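PDB 3H41: gamma-D-glutamyl-L-lysine dipeptidyl-peptidase from Bacillus cereus ATCC 10987, which probably cleaves gamma-D-glutamyl-L-lysine bonds in murein peptides as a cysteine peptidase of the NlpC/P60 family, releasing the dipeptide L-Ala-gamma-D-Glu. Local coordinates for residues 149-152 / 158-161; 202-207 / 280-285. All blocks are in the same frame, centred on the assembly; numbering follows the deposited sequence. Where two conformers were deposited one is given.

Contact 1: residues 149-152 / 158-161; sequences PLLS and YRVL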
loop_
_atom_site.group_PDB
_atom_site.type_symbol
_atom_site.label_atom_id
_atom_site.label_comp_id
_atom_site.label_asym_id
_atom_site.label_seq_id
_atom_site.Cartn_x
_atom_site.Cartn_y
_atom_site.Cartn_z
ATOM N N PRO A 149 -10.936 9.781 -9.428
ATOM C CA PRO A 149 -11.084 10.968 -10.290
ATOM C C PRO A 149 -11.888 12.102 -9.630
ATOM O O PRO A 149 -12.931 11.855 -9.016
ATOM C CB PRO A 149 -11.850 10.429 -11.498
ATOM C CG PRO A 149 -11.617 8.965 -11.512
ATOM C CD PRO A 149 -11.439 8.565 -10.078
ATOM N N LEU A 150 -11.404 13.325 -9.775
ATOM C CA LEU A 150 -12.034 14.489 -9.205
ATOM C C LEU A 150 -13.179 14.877 -10.128
ATOM O O LEU A 150 -12.964 15.025 -11.333
ATOM C CB LEU A 150 -11.059 15.647 -9.125
ATOM C CG LEU A 150 -11.550 17.020 -8.642
ATOM C CD1 LEU A 150 -11.978 16.977 -7.176
ATOM C CD2 LEU A 150 -10.419 18.045 -8.877
ATOM N N LEU A 151 -14.373 15.046 -9.555
ATOM C CA LEU A 151 -15.499 15.569 -10.317
ATOM C C LEU A 151 -15.763 17.058 -10.092
ATOM O O LEU A 151 -16.105 17.769 -11.032
ATOM C CB LEU A 151 -16.742 14.765 -10.027
ATOM C CG LEU A 151 -16.670 13.261 -10.301
ATOM C CD1 LEU A 151 -17.893 12.580 -9.710
ATOM C CD2 LEU A 151 -16.532 12.967 -11.782
ATOM N N SER A 152 -15.629 17.516 -8.854
ATOM C CA SER A 152 -15.923 18.905 -8.478
ATOM C C SER A 152 -15.407 19.157 -7.068
ATOM O O SER A 152 -15.052 18.238 -6.358
ATOM C CB SER A 152 -17.427 19.254 -8.617
ATOM O OG SER A 152 -18.251 18.529 -7.724
ATOM N N TYR A 158 -14.254 17.568 -1.710
ATOM C CA TYR A 158 -14.028 17.181 -3.083
ATOM C C TYR A 158 -15.089 16.144 -3.393
ATOM O O TYR A 158 -15.384 15.292 -2.538
ATOM C CB TYR A 158 -12.684 16.483 -3.263
ATOM C CG TYR A 158 -11.467 17.272 -2.857
ATOM C CD1 TYR A 158 -11.057 18.367 -3.592
ATOM C CD2 TYR A 158 -10.711 16.895 -1.763
ATOM C CE1 TYR A 158 -9.926 19.086 -3.227
ATOM C CE2 TYR A 158 -9.562 17.615 -1.389
ATOM C CZ TYR A 158 -9.181 18.701 -2.125
ATOM O OH TYR A 158 -8.058 19.424 -1.785
ATOM N N ARG A 159 -15.644 16.204 -4.600
ATOM C CA ARG A 159 -16.458 15.123 -5.117
ATOM C C ARG A 159 -15.643 14.260 -6.063
ATOM O O ARG A 159 -14.871 14.768 -6.914
ATOM C CB ARG A 159 -17.689 15.726 -5.808
ATOM C CG ARG A 159 -18.749 14.728 -6.185
ATOM C CD ARG A 159 -20.071 15.486 -6.472
ATOM N NE ARG A 159 -21.222 14.639 -6.252
ATOM C CZ ARG A 159 -22.244 14.511 -7.096
ATOM N NH1 ARG A 159 -22.267 15.192 -8.239
ATOM N NH2 ARG A 159 -23.259 13.705 -6.783
ATOM N N VAL A 160 -15.786 12.939 -5.920
ATOM C CA VAL A 160 -15.035 12.016 -6.726
ATOM C C VAL A 160 -15.913 10.900 -7.287
ATOM O O VAL A 160 -17.013 10.634 -6.792
ATOM C CB VAL A 160 -13.883 11.364 -5.874
ATOM C CG1 VAL A 160 -12.926 12.433 -5.378
ATOM C CG2 VAL A 160 -14.504 10.562 -4.696
ATOM N N LEU A 161 -15.397 10.206 -8.278
ATOM C CA LEU A 161 -16.062 9.058 -8.881
ATOM C C LEU A 161 -15.463 7.730 -8.352
ATOM O O LEU A 161 -14.254 7.555 -8.351
ATOM C CB LEU A 161 -15.883 9.102 -10.406
ATOM C CG LEU A 161 -16.686 8.057 -11.191
ATOM C CD1 LEU A 161 -18.197 8.320 -11.107
ATOM C CD2 LEU A 161 -16.216 7.986 -12.638
HETATM O O HOH W 1 -20.249 17.278 -9.197
#

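Contact 2: residues 202-207 / 280-285; sequences LPYIWA and IHSPRA. With DGL (D-glutamic acid), chain C; ALA (alanine), chain B.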
loop_
_atom_site.group_PDB
_atom_site.type_symbol
_atom_site.label_atom_id
_atom_site.label_comp_id
_atom_site.label_asym_id
_atom_site.label_seq_id
_atom_site.Cartn_x
_atom_site.Cartn_y
_atom_site.Cartn_z
ATOM N N LEU A 202 0.597 2.060 14.023
ATOM C CA LEU A 202 -0.234 1.203 13.188
ATOM C C LEU A 202 0.331 -0.212 13.170
ATOM O O LEU A 202 1.477 -0.418 12.725
ATOM C CB LEU A 202 -0.337 1.748 11.753
ATOM C CG LEU A 202 -1.146 0.913 10.728
ATOM C CD1 LEU A 202 -2.692 0.805 10.988
ATOM C CD2 LEU A 202 -0.853 1.466 9.267
ATOM N N PRO A 203 -0.440 -1.195 13.647
ATOM C CA PRO A 203 0.074 -2.571 13.654
ATOM C C PRO A 203 0.400 -3.133 12.299
ATOM O O PRO A 203 -0.323 -2.913 11.314
ATOM C CB PRO A 203 -1.064 -3.361 14.328
ATOM C CG PRO A 203 -1.732 -2.345 15.144
ATOM C CD PRO A 203 -1.783 -1.168 14.258
ATOM N N TYR A 204 1.517 -3.849 12.267
ATOM C CA TYR A 204 2.009 -4.553 11.096
ATOM C C TYR A 204 1.079 -5.647 10.625
ATOM O O TYR A 204 0.432 -6.290 11.428
ATOM C CB TYR A 204 3.358 -5.160 11.472
ATOM C CG TYR A 204 4.110 -5.963 10.424
ATOM C CD1 TYR A 204 3.773 -7.291 10.143
ATOM C CD2 TYR A 204 5.222 -5.417 9.786
ATOM C CE1 TYR A 204 4.495 -8.023 9.188
ATOM C CE2 TYR A 204 5.961 -6.154 8.880
ATOM C CZ TYR A 204 5.591 -7.442 8.579
ATOM O OH TYR A 204 6.380 -8.130 7.690
ATOM N N ILE A 205 1.000 -5.850 9.316
ATOM C CA ILE A 205 0.416 -7.080 8.781
ATOM C C ILE A 205 1.248 -7.474 7.539
ATOM O O ILE A 205 1.628 -6.638 6.752
ATOM C CB ILE A 205 -1.109 -6.925 8.502
ATOM C CG1 ILE A 205 -1.832 -8.293 8.339
ATOM C CG2 ILE A 205 -1.361 -6.032 7.308
ATOM C CD1 ILE A 205 -1.903 -9.107 9.629
ATOM N N TRP A 206 1.520 -8.758 7.386
ATOM C CA TRP A 206 2.192 -9.273 6.190
ATOM C C TRP A 206 1.421 -8.887 4.932
ATOM O O TRP A 206 0.206 -8.958 4.890
ATOM C CB TRP A 206 2.350 -10.783 6.300
ATOM C CG TRP A 206 3.162 -11.465 5.244
ATOM C CD1 TRP A 206 2.697 -12.359 4.325
ATOM C CD2 TRP A 206 4.576 -11.385 5.042
ATOM N NE1 TRP A 206 3.710 -12.828 3.561
ATOM C CE2 TRP A 206 4.890 -12.272 3.989
ATOM C CE3 TRP A 206 5.606 -10.668 5.655
ATOM C CZ2 TRP A 206 6.178 -12.420 3.500
ATOM C CZ3 TRP A 206 6.897 -10.846 5.201
ATOM C CH2 TRP A 206 7.177 -11.733 4.143
ATOM N N ALA A 207 2.177 -8.474 3.916
ATOM C CA ALA A 207 1.639 -8.011 2.662
ATOM C C ALA A 207 0.841 -6.699 2.763
ATOM O O ALA A 207 0.239 -6.284 1.808
ATOM C CB ALA A 207 0.764 -9.166 1.946
ATOM N N ILE A 280 12.673 4.838 10.412
ATOM C CA ILE A 280 11.280 4.572 10.596
ATOM C C ILE A 280 10.934 3.357 9.737
ATOM O O ILE A 280 11.487 3.212 8.658
ATOM C CB ILE A 280 10.405 5.820 10.251
ATOM C CG1 ILE A 280 8.970 5.612 10.708
ATOM C CG2 ILE A 280 10.518 6.198 8.759
ATOM C CD1 ILE A 280 8.096 6.950 10.742
ATOM N N HIS A 281 10.076 2.468 10.271
ATOM C CA HIS A 281 9.671 1.258 9.574
ATOM C C HIS A 281 8.403 0.656 10.127
ATOM O O HIS A 281 7.930 1.005 11.223
ATOM C CB HIS A 281 10.837 0.207 9.578
ATOM C CG HIS A 281 11.249 -0.292 10.932
ATOM N ND1 HIS A 281 12.251 -1.241 11.098
ATOM C CD2 HIS A 281 10.809 0.006 12.183
ATOM C CE1 HIS A 281 12.391 -1.503 12.386
ATOM N NE2 HIS A 281 11.551 -0.747 13.066
ATOM N N SER A 282 7.803 -0.230 9.339
ATOM C CA SER A 282 6.787 -1.167 9.831
ATOM C C SER A 282 7.433 -2.550 10.015
ATOM O O SER A 282 7.660 -3.256 9.038
ATOM C CB SER A 282 5.617 -1.245 8.860
ATOM O OG SER A 282 4.607 -1.990 9.481
ATOM N N PRO A 283 7.745 -2.943 11.267
ATOM C CA PRO A 283 8.882 -3.899 11.354
ATOM C C PRO A 283 8.581 -5.389 11.349
ATOM O O PRO A 283 9.281 -6.148 10.679
ATOM C CB PRO A 283 9.545 -3.505 12.673
ATOM C CG PRO A 283 8.453 -3.014 13.497
ATOM C CD PRO A 283 7.470 -2.322 12.573
ATOM N N ARG A 284 7.565 -5.807 12.101
ATOM C CA ARG A 284 7.212 -7.219 12.250
ATOM C C ARG A 284 5.858 -7.307 12.951
ATOM O O ARG A 284 5.412 -6.337 13.577
ATOM C CB ARG A 284 8.287 -7.964 13.071
ATOM C CG ARG A 284 8.485 -7.411 14.498
ATOM C CD ARG A 284 9.459 -8.236 15.361
ATOM N NE ARG A 284 10.673 -8.567 14.627
ATOM C CZ ARG A 284 11.335 -9.723 14.709
ATOM N NH1 ARG A 284 10.914 -10.719 15.502
ATOM N NH2 ARG A 284 12.429 -9.891 13.973
ATOM N N ALA A 285 5.214 -8.463 12.881
ATOM C CA ALA A 285 3.862 -8.618 13.407
ATOM C C ALA A 285 3.701 -8.299 14.897
ATOM O O ALA A 285 2.634 -7.931 15.340
ATOM C CB ALA A 285 3.324 -10.008 13.125
HETATM N N DGL C . 6.985 -8.732 1.844
HETATM C CA DGL C . 8.332 -8.901 2.394
HETATM C C DGL C . 9.377 -8.364 1.462
HETATM O O DGL C . 10.527 -8.823 1.448
HETATM C CB DGL C . 8.429 -8.204 3.761
HETATM C CG DGL C . 9.755 -8.459 4.504
HETATM C CD DGL C . 10.233 -9.909 4.531
HETATM O OE1 DGL C . 10.119 -10.520 5.609
HETATM O OE2 DGL C . 10.764 -10.447 3.520
HETATM O OXT DGL C . 9.113 -7.402 0.729
HETATM N N ALA B . 5.062 -9.408 -1.228
HETATM C CA ALA B . 5.173 -9.244 0.288
HETATM C C ALA B . 6.624 -9.380 0.735
HETATM O O ALA B . 7.416 -10.076 0.085
HETATM C CB ALA B . 4.330 -10.290 1.012
HETATM O O HOH W 2 1.888 -1.053 9.801
HETATM O O HOH W 3 0.511 -6.595 14.220
#

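Contact 1: residues 149-152 / 158-161
R159 pairs with two consecutive residues, L151 and S152, at a classic beta bulge in the antiparallel hairpin of strands 147-153 and 157-161, part of the second SH3-like domain. The carbonyl O of R159 takes the amide of L151 at 2.7 Å from its N, and S152 N reaches the same oxygen only weakly. Beyond the bulge R159 N donates to S152 O at 2.8 Å, while on the other side of the bulge L161 N donates to P149 O. The short segments run at 128° to each other, well away from strict antiparallel alignment.

Two leucines bring methyls across by different routes. In L151, CG stands anti to the carbonyl carbon (chi1 -57°), which lets CD1 lie against the V160 backbone, 3.6 Å from V160 C, and meet the CB of L161 obliquely at 4.1 Å. L150, with CG anti to its own backbone N (chi1 176°), sends CD1 to CD1 of the Y158 ring, 4.0 Å away, and this leucine shares with Y158 and V160 the packing against V120 on the neighbouring strand 119-122.

S152 and R159 put their side chains on the other face, where the hydroxyl OG lies 3.4 Å from R159 CB. The arginine chain runs extended from CG to NE and carries its guanidinium away from the strand pair, where NH2 bonds to the carbonyl O of N132. At the in-plane edge of that group a water accepts from R159 NH1 at 3.1 Å and also bonds to S152 OG at 2.8 Å.

Contact 2: residues 202-207 / 280-285
The phenol ring of Y204 lies against the backbone of the loop S282-A285, which follows strand 278-281. At its root, Y204 CB is 3.2 Å from the carbonyl O of R284. With CG anti to the backbone N (chi1 180°), the ring extends over this loop: Y204 CG is 3.4 Å from R284 C, and Y204 CD1 comes within 3.3 Å of A285 N, so that the peptide between R284 and A285 covers one face near the rim. The methyl of A285 adds a looser apolar touch to CD1, and Y204 CE1 lies 3.8 Å from A285 N. On the other side of the ring, Y204 CD2 is 3.3 Å from S282 O, which sits at the ring edge, and Y204 CE2 is 3.4 Å from S282 O. Further out, Y204 CZ lies 4.0 Å from R284 CA, and the tip, OH, hydrogen-bonds to the cysteinesulfonic acid at position 216, the oxidised form of the presumed nucleophile.

Two waters also bridge the two segments. One joins L202 O and S282 OG, whose hydroxyl also bonds to F214 O; the other donates to Y204 O and A285 O. Beyond the tyrosine, W206 carries the bound alanine CB over one face of its indole, 3.6 Å from W206 CE2, while H281 bonds through ND1 to H269 and through NE2 to E290. The packing thus borders the inferred Cys-His-His catalytic centre and dipeptide pocket of an NlpC/P60 cysteine peptidase.

Contact 1 and contact 2 sit on opposite sides of the chain's centre, their own centres about 32 Å apart, and share no strand or helix. Contact 1 belongs to the second SH3-like domain, is only partly buried and lies far from the annotated sites; it joins two strands close in sequence through direct backbone hydrogen bonds. Contact 2 is buried in the peptidase domain and brings together two loop segments 73 residues apart, the second running on from strand 278-281. There an aromatic side chain against peptide groups, with bridging waters, replaces strand pairing. Leucine packing dominates the apolar part of the first, whereas the second adjoins substrate-binding and catalytic residues.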